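Local coordinates for putative glucoamylase (Bacteroides caccae ATCC 43185, PDB 4QT9), which is a putative glucoamylase with an alpha/alpha-toroid fold and probably hydrolyses glycosidic bonds in glucans or related oligosaccharides, at residues A[76-81]-A[146-151]; A[138-143]-A[208-213]; A[267-272]-A[399-404]. One frame throughout, in Å; residues are numbered along the deposited sequence. Where two conformers were deposited one is given.

Interaction 1: residues A[76-81]-A[146-151]; sequences AILAGI and LAVHQY
Leu78 and Tyr151 make the main apolar contact between helix segments 76-81 and 146-151. Leu78 CD1 lies against the ring at CD2 of Tyr151, 3.5 Å away, and Leu78 CG sits 4.1 Å above one ring face, displaced toward the rim; the two side chains run past each other in opposite senses. With CG of Tyr151 anti to the backbone N (chi1 -168°), the ring extends across to the neighbouring helix. The other methyl of Leu78, CD2, rests on the backbone of the second helix, 3.8 Å from Val148 N, while CD1 also meets Val148 CG2 at 3.8 Å. The short axes run in similar directions, 27° apart and 10.5 Å at closest approach, a side-by-side pairing of helices 67-83 and 135-152 within the alpha/alpha toroid. Met95, from helix 88-104, and Leu410 and Leu413, from helix 409-415, also pack on Leu78. Farther along the ring, Ile81 CG2 approaches Tyr151 OH at 3.9 Å. The hydroxyl is the polar end of this contact and is hydrogen-bonded to Asp82 OD1, just beyond segment 76-81. Replacing Tyr151 by an alanine would probably leave Leu78 CD1 without its aromatic cover and Asp82 without this hydroxyl partner.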
loop_
_atom_site.group_PDB
_atom_site.type_symbol
_atom_site.label_atom_id
_atom_site.label_comp_id
_atom_site.label_asym_id
_atom_site.label_seq_id
_atom_site.Cartn_x
_atom_site.Cartn_y
_atom_site.Cartn_z
ATOM N N ALA A 76 6.697 -0.160 7.956
ATOM C CA ALA A 76 6.229 0.353 9.246
ATOM C C ALA A 76 7.191 -0.107 10.380
ATOM O O ALA A 76 7.533 0.691 11.253
ATOM C CB ALA A 76 4.800 -0.110 9.512
ATOM N N ILE A 77 7.684 -1.357 10.321
ATOM C CA ILE A 77 8.613 -1.883 11.325
ATOM C C ILE A 77 9.983 -1.158 11.193
ATOM O O ILE A 77 10.571 -0.772 12.208
ATOM C CB ILE A 77 8.710 -3.418 11.192
ATOM C CG1 ILE A 77 7.402 -4.080 11.682
ATOM C CG2 ILE A 77 9.931 -3.964 11.971
ATOM C CD1 ILE A 77 7.228 -5.633 11.355
ATOM N N LEU A 78 10.431 -0.912 9.936
ATOM C CA LEU A 78 11.683 -0.206 9.602
ATOM C C LEU A 78 11.695 1.218 10.203
ATOM O O LEU A 78 12.669 1.615 10.841
ATOM C CB LEU A 78 11.835 -0.160 8.074
ATOM C CG LEU A 78 13.225 -0.088 7.463
ATOM C CD1 LEU A 78 14.071 -1.287 7.835
ATOM C CD2 LEU A 78 13.110 -0.086 5.978
ATOM N N ALA A 79 10.595 1.945 10.052
ATOM C CA ALA A 79 10.421 3.273 10.640
ATOM C C ALA A 79 10.503 3.204 12.187
ATOM O O ALA A 79 11.102 4.085 12.808
ATOM C CB ALA A 79 9.080 3.866 10.206
ATOM N N GLY A 80 9.946 2.142 12.775
ATOM C CA GLY A 80 9.963 1.911 14.220
ATOM C C GLY A 80 11.366 1.659 14.745
ATOM O O GLY A 80 11.763 2.200 15.785
ATOM N N ILE A 81 12.129 0.834 14.022
ATOM C CA ILE A 81 13.521 0.537 14.347
ATOM C C ILE A 81 14.314 1.850 14.308
ATOM O O ILE A 81 15.050 2.141 15.243
ATOM C CB ILE A 81 14.118 -0.525 13.361
ATOM C CG1 ILE A 81 13.388 -1.884 13.445
ATOM C CG2 ILE A 81 15.630 -0.704 13.564
ATOM C CD1 ILE A 81 13.680 -2.816 12.192
ATOM N N LEU A 146 12.791 -4.065 -0.640
ATOM C CA LEU A 146 13.921 -3.315 -1.205
ATOM C C LEU A 146 14.334 -2.164 -0.274
ATOM O O LEU A 146 15.513 -1.836 -0.214
ATOM C CB LEU A 146 13.621 -2.817 -2.624
ATOM C CG LEU A 146 13.545 -3.935 -3.699
ATOM C CD1 LEU A 146 13.325 -3.362 -5.079
ATOM C CD2 LEU A 146 14.825 -4.809 -3.733
ATOM N N ALA A 147 13.371 -1.584 0.460
ATOM C CA ALA A 147 13.629 -0.559 1.471
ATOM C C ALA A 147 14.477 -1.149 2.645
ATOM O O ALA A 147 15.460 -0.533 3.055
ATOM C CB ALA A 147 12.309 0.003 1.996
ATOM N N VAL A 148 14.120 -2.348 3.149
ATOM C CA VAL A 148 14.876 -3.031 4.231
ATOM C C VAL A 148 16.269 -3.392 3.706
ATOM O O VAL A 148 17.271 -3.255 4.418
ATOM C CB VAL A 148 14.136 -4.285 4.797
ATOM C CG1 VAL A 148 15.006 -5.064 5.800
ATOM C CG2 VAL A 148 12.809 -3.898 5.431
ATOM N N HIS A 149 16.324 -3.855 2.455
ATOM C CA HIS A 149 17.586 -4.187 1.789
ATOM C C HIS A 149 18.558 -2.994 1.865
ATOM O O HIS A 149 19.711 -3.160 2.274
ATOM C CB HIS A 149 17.344 -4.573 0.321
ATOM C CG HIS A 149 18.636 -4.885 -0.364
ATOM N ND1 HIS A 149 19.377 -3.896 -0.979
ATOM C CD2 HIS A 149 19.348 -6.030 -0.357
ATOM C CE1 HIS A 149 20.501 -4.475 -1.359
ATOM N NE2 HIS A 149 20.524 -5.766 -1.022
ATOM N N GLN A 150 18.070 -1.799 1.501
ATOM C CA GLN A 150 18.874 -0.571 1.503
ATOM C C GLN A 150 19.205 -0.109 2.919
ATOM O O GLN A 150 20.292 0.425 3.136
ATOM C CB GLN A 150 18.194 0.537 0.694
ATOM C CG GLN A 150 18.226 0.240 -0.823
ATOM C CD GLN A 150 19.608 0.017 -1.361
ATOM O OE1 GLN A 150 20.010 -1.111 -1.655
ATOM N NE2 GLN A 150 20.372 1.079 -1.461
ATOM N N TYR A 151 18.320 -0.371 3.886
ATOM C CA TYR A 151 18.573 -0.018 5.272
ATOM C C TYR A 151 19.717 -0.859 5.863
ATOM O O TYR A 151 20.539 -0.328 6.605
ATOM C CB TYR A 151 17.291 -0.226 6.095
ATOM C CG TYR A 151 17.328 0.375 7.481
ATOM C CD1 TYR A 151 17.188 1.749 7.670
ATOM C CD2 TYR A 151 17.421 -0.434 8.609
ATOM C CE1 TYR A 151 17.161 2.306 8.949
ATOM C CE2 TYR A 151 17.391 0.111 9.898
ATOM C CZ TYR A 151 17.257 1.483 10.062
ATOM O OH TYR A 151 17.247 2.049 11.322
#

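Interaction 2: residues A[138-143]-A[208-213]; sequences TAFLMQ and CMIMYI
Ala139 fits its methyl group directly against the backbone of helix 209-217, with CB 3.5 Å from Met211 CA and 3.6 Å from Met211 CB. The small side chain lets the two backbones come close: the CA atoms of Ala139 and Met211 are 4.9 Å apart, and the short helix axes cross at 70°. Met211, a selenomethionine, has CG anti to the backbone N (chi1 -176°), still beside Ala139 CB; beyond CG the chain leads away from segment 138-143, its methyl turned by a bend at the third torsion, and packs on Leu135 and Val136, in the first turn of helix 135-152.

Ile210 is the other half of the contact and uses its two branches differently. CG1 stands anti to the backbone N (chi1 -159°) and brings its ethyl branch to the amide of Gln143, with CG1 3.8 Å from Gln143 OE1. CG2, wedged between the backbone N and the carbonyl carbon, is the methyl that meets the Phe140 ring, 3.7 Å from Phe140 CE1, approaching it obliquely. Phe140 starts out directed away from helix 209-217, yet its ring reaches back to this methyl; Tyr266 meets the same ring edge-to-face. Gln143 is extended beyond CG and crosses Ile210 at about a right angle.

Helices 135-152 and 209-217 thus meet in the buried part of the alpha/alpha toroid, mainly through hydrocarbon. The polar side chain among the touching residues, the buried Gln143 amide, is satisfied by loop backbone: OE1 accepts from Gly270 N and NE2 donates to Tyr266 O. Held at both ends, the amide probably has little freedom to rotate, and it can present OE1 to the Ile210 ethyl branch without forfeiting its polar partners.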
loop_
_atom_site.group_PDB
_atom_site.type_symbol
_atom_site.label_atom_id
_atom_site.label_comp_id
_atom_site.label_asym_id
_atom_site.label_seq_id
_atom_site.Cartn_x
_atom_site.Cartn_y
_atom_site.Cartn_z
ATOM N N THR A 138 2.680 -8.933 -4.865
ATOM C CA THR A 138 4.131 -9.204 -4.891
ATOM C C THR A 138 4.917 -7.871 -4.976
ATOM O O THR A 138 5.911 -7.685 -4.270
ATOM C CB THR A 138 4.481 -10.141 -6.053
ATOM O OG1 THR A 138 3.813 -11.377 -5.850
ATOM C CG2 THR A 138 5.985 -10.388 -6.178
ATOM N N ALA A 139 4.414 -6.935 -5.785
ATOM C CA ALA A 139 5.041 -5.632 -5.989
ATOM C C ALA A 139 5.045 -4.809 -4.688
ATOM O O ALA A 139 6.073 -4.213 -4.362
ATOM C CB ALA A 139 4.332 -4.896 -7.086
ATOM N N PHE A 140 3.922 -4.794 -3.945
ATOM C CA PHE A 140 3.794 -4.110 -2.651
ATOM C C PHE A 140 4.714 -4.758 -1.607
ATOM O O PHE A 140 5.334 -4.050 -0.836
ATOM C CB PHE A 140 2.331 -4.074 -2.163
ATOM C CG PHE A 140 1.427 -3.256 -3.073
ATOM C CD1 PHE A 140 1.877 -2.073 -3.646
ATOM C CD2 PHE A 140 0.142 -3.684 -3.368
ATOM C CE1 PHE A 140 1.067 -1.344 -4.513
ATOM C CE2 PHE A 140 -0.683 -2.937 -4.220
ATOM C CZ PHE A 140 -0.213 -1.780 -4.800
ATOM N N LEU A 141 4.880 -6.053 -1.633
ATOM C CA LEU A 141 5.831 -6.717 -0.721
ATOM C C LEU A 141 7.268 -6.343 -1.086
ATOM O O LEU A 141 8.079 -6.048 -0.188
ATOM C CB LEU A 141 5.632 -8.243 -0.762
ATOM C CG LEU A 141 6.554 -9.134 0.099
ATOM C CD1 LEU A 141 6.424 -8.846 1.627
ATOM C CD2 LEU A 141 6.211 -10.582 -0.107
HETATM N N MSE A 142 7.594 -6.370 -2.402
HETATM C CA MSE A 142 8.960 -6.090 -2.859
HETATM C C MSE A 142 9.331 -4.631 -2.622
HETATM O O MSE A 142 10.468 -4.373 -2.255
HETATM C CB MSE A 142 9.154 -6.467 -4.335
HETATM C CG MSE A 142 9.215 -7.959 -4.566
HETATM SE SE MSE A 142 10.718 -8.778 -3.662
HETATM C CE MSE A 142 11.991 -7.303 -3.480
ATOM N N GLN A 143 8.378 -3.692 -2.755
ATOM C CA GLN A 143 8.639 -2.277 -2.465
ATOM C C GLN A 143 9.159 -2.134 -0.987
ATOM O O GLN A 143 10.137 -1.422 -0.731
ATOM C CB GLN A 143 7.370 -1.436 -2.709
ATOM C CG GLN A 143 7.511 0.050 -2.365
ATOM C CD GLN A 143 6.300 0.896 -2.690
ATOM O OE1 GLN A 143 6.433 2.022 -3.194
ATOM N NE2 GLN A 143 5.097 0.408 -2.377
ATOM N N CYS A 208 -1.662 0.137 -9.125
ATOM C CA CYS A 208 -0.608 -0.833 -9.499
ATOM C C CYS A 208 0.627 -0.280 -10.227
ATOM O O CYS A 208 1.381 -1.108 -10.713
ATOM C CB CYS A 208 -1.224 -1.973 -10.310
ATOM S SG CYS A 208 -2.724 -2.675 -9.567
HETATM N N MSE A 209 0.883 1.050 -10.289
HETATM C CA MSE A 209 2.027 1.564 -11.057
HETATM C C MSE A 209 3.400 0.970 -10.626
HETATM O O MSE A 209 4.171 0.594 -11.504
HETATM C CB MSE A 209 2.106 3.105 -11.045
HETATM C CG MSE A 209 3.132 3.663 -12.050
HETATM SE SE MSE A 209 2.921 5.594 -12.250
HETATM C CE MSE A 209 3.929 6.167 -10.749
ATOM N N ILE A 210 3.693 0.880 -9.305
ATOM C CA ILE A 210 4.960 0.369 -8.768
ATOM C C ILE A 210 5.244 -1.073 -9.284
ATOM O O ILE A 210 6.404 -1.479 -9.390
ATOM C CB ILE A 210 5.013 0.477 -7.197
ATOM C CG1 ILE A 210 6.456 0.440 -6.627
ATOM C CG2 ILE A 210 4.126 -0.564 -6.480
ATOM C CD1 ILE A 210 7.435 1.559 -7.186
HETATM N N MSE A 211 4.194 -1.832 -9.626
HETATM C CA MSE A 211 4.379 -3.192 -10.164
HETATM C C MSE A 211 5.120 -3.148 -11.537
HETATM O O MSE A 211 6.004 -3.962 -11.769
HETATM C CB MSE A 211 3.024 -3.908 -10.282
HETATM C CG MSE A 211 3.151 -5.346 -10.747
HETATM SE SE MSE A 211 1.457 -5.939 -11.491
HETATM C CE MSE A 211 1.101 -4.499 -12.663
ATOM N N TYR A 212 4.767 -2.189 -12.417
ATOM C CA TYR A 212 5.465 -1.988 -13.699
ATOM C C TYR A 212 6.859 -1.415 -13.478
ATOM O O TYR A 212 7.761 -1.758 -14.232
ATOM C CB TYR A 212 4.663 -1.026 -14.604
ATOM C CG TYR A 212 3.580 -1.726 -15.387
ATOM C CD1 TYR A 212 3.852 -2.306 -16.619
ATOM C CD2 TYR A 212 2.292 -1.844 -14.880
ATOM C CE1 TYR A 212 2.867 -2.998 -17.321
ATOM C CE2 TYR A 212 1.305 -2.555 -15.564
ATOM C CZ TYR A 212 1.603 -3.138 -16.781
ATOM O OH TYR A 212 0.632 -3.796 -17.493
ATOM N N ILE A 213 7.050 -0.508 -12.486
ATOM C CA ILE A 213 8.398 0.063 -12.232
ATOM C C ILE A 213 9.345 -1.074 -11.752
ATOM O O ILE A 213 10.445 -1.200 -12.290
ATOM C CB ILE A 213 8.357 1.279 -11.259
ATOM C CG1 ILE A 213 7.764 2.530 -11.993
ATOM C CG2 ILE A 213 9.750 1.597 -10.669
ATOM C CD1 ILE A 213 7.040 3.426 -11.126
#

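Interaction 3: residues A[267-272]-A[399-404]; sequences SFLGLD and AVMIEN
Leu269 and Val400 mark the closest backbone approach, their CA atoms 6.5 Å apart, where the irregular segment 267-272 passes beside helix 392-406. This is a loop-to-helix contact in the interior of the alpha/alpha toroid, and every residue that touches is buried. Leu269 supplies most of the loop's apolar surface: its CB meets Val400 CG1 at 3.8 Å, while its CD2 reaches the flank of Met401, 3.8 Å from CG and close to the selenium of this selenomethionine. The two side chains cross at about a right angle. Met401 leaves its helix with CG anti to the carbonyl carbon (chi1 -67°) and bends again at its second and third torsions, bringing CE back over the loop, 3.6 Å from Phe268 O and 4.1 Å from Phe268 CB. That carbonyl oxygen accepts a hydrogen bond from Trp411 NE1, on helix 409-415. The Phe268 ring leads off the other way, toward Met209 on helix 209-217.

Polar contact between the segments rests on the buried amide of Asn404. Its OD1 accepts from Trp411 N, which probably fixes the amide's orientation. On the other side of the group, ND2 donates to Leu269 O at 2.8 Å, with an N-H...O angle of 147°; the oxygen lies close to the Asn404 amide plane, whereas the donor is tilted 20° from the carbonyl plane of Leu269.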
loop_
_atom_site.group_PDB
_atom_site.type_symbol
_atom_site.label_atom_id
_atom_site.label_comp_id
_atom_site.label_asym_id
_atom_site.label_seq_id
_atom_site.Cartn_x
_atom_site.Cartn_y
_atom_site.Cartn_z
ATOM N N SER A 267 1.504 2.919 -4.352
ATOM C CA SER A 267 2.700 2.944 -5.207
ATOM C C SER A 267 3.655 4.077 -4.824
ATOM O O SER A 267 4.718 4.169 -5.416
ATOM C CB SER A 267 2.321 3.086 -6.680
ATOM O OG SER A 267 1.767 1.873 -7.152
ATOM N N PHE A 268 3.298 4.921 -3.840
ATOM C CA PHE A 268 4.143 6.053 -3.462
ATOM C C PHE A 268 4.669 5.973 -2.029
ATOM O O PHE A 268 5.137 6.978 -1.494
ATOM C CB PHE A 268 3.383 7.371 -3.704
ATOM C CG PHE A 268 3.091 7.538 -5.175
ATOM C CD1 PHE A 268 4.123 7.753 -6.090
ATOM C CD2 PHE A 268 1.798 7.409 -5.662
ATOM C CE1 PHE A 268 3.851 7.877 -7.456
ATOM C CE2 PHE A 268 1.531 7.538 -7.026
ATOM C CZ PHE A 268 2.557 7.761 -7.913
ATOM N N LEU A 269 4.685 4.761 -1.443
ATOM C CA LEU A 269 5.240 4.538 -0.094
ATOM C C LEU A 269 6.766 4.533 -0.153
ATOM O O LEU A 269 7.419 5.116 0.720
ATOM C CB LEU A 269 4.716 3.258 0.540
ATOM C CG LEU A 269 3.201 3.103 0.722
ATOM C CD1 LEU A 269 2.928 1.808 1.449
ATOM C CD2 LEU A 269 2.623 4.199 1.557
ATOM N N GLY A 270 7.307 3.924 -1.206
ATOM C CA GLY A 270 8.739 3.863 -1.464
ATOM C C GLY A 270 9.100 4.779 -2.611
ATOM O O GLY A 270 10.081 5.534 -2.544
ATOM N N LEU A 271 8.303 4.699 -3.687
ATOM C CA LEU A 271 8.466 5.557 -4.859
ATOM C C LEU A 271 8.157 7.018 -4.450
ATOM O O LEU A 271 7.029 7.322 -4.105
ATOM C CB LEU A 271 7.550 5.072 -5.991
ATOM C CG LEU A 271 7.617 5.850 -7.317
ATOM C CD1 LEU A 271 8.936 5.623 -8.030
ATOM C CD2 LEU A 271 6.486 5.453 -8.223
ATOM N N ASP A 272 9.181 7.883 -4.411
ATOM C CA ASP A 272 9.039 9.272 -3.991
ATOM C C ASP A 272 8.253 10.091 -5.062
ATOM O O ASP A 272 8.756 10.271 -6.178
ATOM C CB ASP A 272 10.448 9.855 -3.741
ATOM C CG ASP A 272 10.538 11.232 -3.116
ATOM O OD1 ASP A 272 9.486 11.899 -2.971
ATOM O OD2 ASP A 272 11.672 11.677 -2.830
ATOM N N ALA A 399 1.395 4.610 8.917
ATOM C CA ALA A 399 2.721 4.596 9.548
ATOM C C ALA A 399 3.796 5.037 8.584
ATOM O O ALA A 399 4.649 5.830 8.950
ATOM C CB ALA A 399 3.038 3.222 10.066
ATOM N N VAL A 400 3.698 4.621 7.334
ATOM C CA VAL A 400 4.721 4.908 6.326
ATOM C C VAL A 400 4.638 6.361 5.814
ATOM O O VAL A 400 5.667 7.054 5.778
ATOM C CB VAL A 400 4.655 3.850 5.198
ATOM C CG1 VAL A 400 5.690 4.138 4.100
ATOM C CG2 VAL A 400 4.877 2.441 5.790
HETATM N N MSE A 401 3.424 6.852 5.501
HETATM C CA MSE A 401 3.286 8.218 4.998
HETATM C C MSE A 401 3.612 9.270 6.080
HETATM O O MSE A 401 4.227 10.292 5.713
HETATM C CB MSE A 401 1.944 8.432 4.332
HETATM C CG MSE A 401 1.846 7.610 3.050
HETATM SE SE MSE A 401 3.288 8.008 1.750
HETATM C CE MSE A 401 2.156 8.220 0.068
ATOM N N ILE A 402 3.290 9.004 7.391
ATOM C CA ILE A 402 3.658 9.924 8.479
ATOM C C ILE A 402 5.203 9.987 8.529
ATOM O O ILE A 402 5.778 11.078 8.638
ATOM C CB ILE A 402 3.030 9.540 9.849
ATOM C CG1 ILE A 402 1.538 9.951 9.926
ATOM C CG2 ILE A 402 3.802 10.187 11.005
ATOM C CD1 ILE A 402 0.783 9.376 11.188
ATOM N N GLU A 403 5.870 8.816 8.413
ATOM C CA GLU A 403 7.331 8.751 8.410
ATOM C C GLU A 403 7.912 9.529 7.219
ATOM O O GLU A 403 8.805 10.362 7.417
ATOM C CB GLU A 403 7.847 7.305 8.405
ATOM C CG GLU A 403 9.338 7.234 8.699
ATOM C CD GLU A 403 9.724 7.818 10.049
ATOM O OE1 GLU A 403 9.085 7.452 11.062
ATOM O OE2 GLU A 403 10.624 8.688 10.086
ATOM N N ASN A 404 7.389 9.296 6.006
ATOM C CA ASN A 404 7.880 9.985 4.804
ATOM C C ASN A 404 7.676 11.484 4.903
ATOM O O ASN A 404 8.543 12.229 4.464
ATOM C CB ASN A 404 7.260 9.445 3.509
ATOM C CG ASN A 404 7.853 8.143 3.051
ATOM O OD1 ASN A 404 9.013 7.848 3.304
ATOM N ND2 ASN A 404 7.060 7.319 2.387
#

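In the fold
From the N terminus, helix 67-83 supplies the first partner of interaction 1, which closes when helix 135-152 packs against it. Before that happens the same helix, at 138-143, has already opened interaction 2, so interactions 1 and 2 cross in sequence; interaction 2 closes at helix 209-217. Interaction 3 follows in series, closing a span of 126 residues by joining the loop 267-272 to helix 392-406. In space it meets both others. Ser267 OG lies 3.1 Å from Ile210 N, a probable hydrogen bond to interaction 2, while Ala399 CB packs on Ala76 CB of interaction 1. Together they join helices 67-83, 135-152, 209-217 and 392-406, with the loop 267-272 between the last two in sequence.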